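Local structure of proteasome assembly chaperone family protein (Pyrococcus furiosus DSM 3638, 3WZ2) at residues Met119-Phe124 and Leu178-Gly183. The protein is an archaeal homolog of proteasome-assembly chaperones and probably acts in the assembly or activation of the proteasome. Sequence-based numbering, arbitrary orientation.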
# COMPACT_ATOMS: atom_id res chain seq x y z
N MET B 119 13.48 -3.31 29.83
CA MET B 119 13.41 -1.85 29.97
C MET B 119 14.81 -1.32 29.77
O MET B 119 15.72 -1.64 30.55
CB MET B 119 12.94 -1.48 31.37
CG MET B 119 12.84 0.00 31.67
SD MET B 119 12.69 0.26 33.47
CE MET B 119 12.74 2.05 33.59
N GLY B 120 14.97 -0.59 28.67
CA GLY B 120 16.25 -0.12 28.24
C GLY B 120 16.65 1.02 29.15
O GLY B 120 15.93 1.99 29.28
N ILE B 121 17.79 0.87 29.81
CA ILE B 121 18.29 1.89 30.76
C ILE B 121 19.20 2.88 30.06
O ILE B 121 19.27 4.05 30.47
CB ILE B 121 19.08 1.17 31.89
CG1 ILE B 121 18.14 0.33 32.70
CG2 ILE B 121 19.78 2.13 32.82
CD1 ILE B 121 16.93 1.11 33.17
N GLY B 122 19.91 2.42 29.04
CA GLY B 122 20.81 3.27 28.27
C GLY B 122 22.24 3.35 28.83
O GLY B 122 23.07 4.05 28.27
N PHE B 123 22.52 2.62 29.90
CA PHE B 123 23.88 2.49 30.43
C PHE B 123 24.01 1.22 31.27
O PHE B 123 23.01 0.54 31.57
CB PHE B 123 24.28 3.73 31.28
CG PHE B 123 23.32 4.04 32.41
CD1 PHE B 123 23.44 3.41 33.65
CD2 PHE B 123 22.30 4.96 32.24
CE1 PHE B 123 22.55 3.68 34.68
CE2 PHE B 123 21.41 5.24 33.27
CZ PHE B 123 21.54 4.59 34.50
N PHE B 124 25.24 0.89 31.62
CA PHE B 124 25.54 -0.29 32.43
C PHE B 124 25.21 -0.02 33.90
O PHE B 124 25.48 1.05 34.40
CB PHE B 124 27.02 -0.68 32.25
CG PHE B 124 27.46 -1.84 33.10
CD1 PHE B 124 27.44 -3.12 32.63
CD2 PHE B 124 27.86 -1.63 34.40
CE1 PHE B 124 27.86 -4.18 33.42
CE2 PHE B 124 28.27 -2.69 35.20
CZ PHE B 124 28.27 -3.97 34.70
N LEU B 178 9.36 -6.20 33.99
CA LEU B 178 10.35 -5.55 33.16
C LEU B 178 11.75 -5.67 33.73
O LEU B 178 12.06 -5.10 34.77
CB LEU B 178 10.01 -4.08 33.02
CG LEU B 178 8.67 -3.81 32.36
CD1 LEU B 178 7.69 -3.29 33.37
CD2 LEU B 178 8.82 -2.82 31.26
N GLY B 179 12.59 -6.40 33.01
CA GLY B 179 14.00 -6.49 33.37
C GLY B 179 14.74 -5.32 32.81
O GLY B 179 14.81 -5.15 31.58
N GLU B 180 15.27 -4.50 33.69
CA GLU B 180 16.27 -3.50 33.29
C GLU B 180 17.39 -4.12 32.51
O GLU B 180 17.86 -5.25 32.80
CB GLU B 180 16.87 -2.77 34.49
CG GLU B 180 15.89 -1.88 35.23
CD GLU B 180 16.55 -1.13 36.39
OE1 GLU B 180 17.65 -1.57 36.82
OE2 GLU B 180 16.00 -0.11 36.86
N THR B 181 17.80 -3.43 31.47
CA THR B 181 18.84 -3.92 30.56
C THR B 181 19.48 -2.72 29.86
O THR B 181 18.95 -1.59 29.92
CB THR B 181 18.26 -4.96 29.56
OG1 THR B 181 19.32 -5.55 28.78
CG2 THR B 181 17.25 -4.33 28.61
N PHE B 182 20.59 -2.95 29.19
CA PHE B 182 21.31 -1.88 28.48
C PHE B 182 20.37 -1.17 27.54
O PHE B 182 20.23 0.05 27.57
CB PHE B 182 22.47 -2.47 27.67
CG PHE B 182 23.42 -3.31 28.48
CD1 PHE B 182 23.21 -4.69 28.64
CD2 PHE B 182 24.53 -2.73 29.08
CE1 PHE B 182 24.10 -5.48 29.38
CE2 PHE B 182 25.41 -3.51 29.82
CZ PHE B 182 25.21 -4.87 29.96
N GLY B 183 19.73 -1.94 26.68
CA GLY B 183 18.83 -1.37 25.68
C GLY B 183 19.19 -1.71 24.25
O GLY B 183 18.42 -1.46 23.34
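I121 lays its CG1-CD1 arm across the aliphatic part of E180, with CD1 3.8 Å from E180 CG, where two neighbouring parallel strands of the mixed sheet of this PAC2-family protein, 112-120 and 174-181, run out into loops. The arm gets there because CG1 stands anti to the carbonyl carbon (chi1 -66°), while the other branch, CG2, sits over the centre of the F123 ring, 3.4 Å above its plane. With an alanine here, the E180 methylenes and that ring face would probably lose the apolar cover of both branches, and the F123 ring would be freer to turn. The E180 carboxylate is held by residues outside the two segments: OE1 forms a salt bridge with K125 and accepts from the E129 backbone N, and OE2 accepts from W131 NE1.

The parallel pairing rests on M119 N to G179 O and T181 N to M119 O, both 2.9 Å. It carries on past the strand end: I121 N meets T181 O at 2.7 Å, almost straight on (C=O...N 175°), and G122 N reaches F182 O at 2.8 Å. The glycines permit this close backbone approach: G120 CA and G183 CA are 3.8 Å apart, and a side chain on either would crowd the other's CA. Farther out, the F124 and F182 rings meet rim to rim, their planes at 42° and neither over the other's face; F182 also packs edge-to-face with F128. The closest atoms of the pair are F124 CD1 and F182 CE2, 3.5 Å apart.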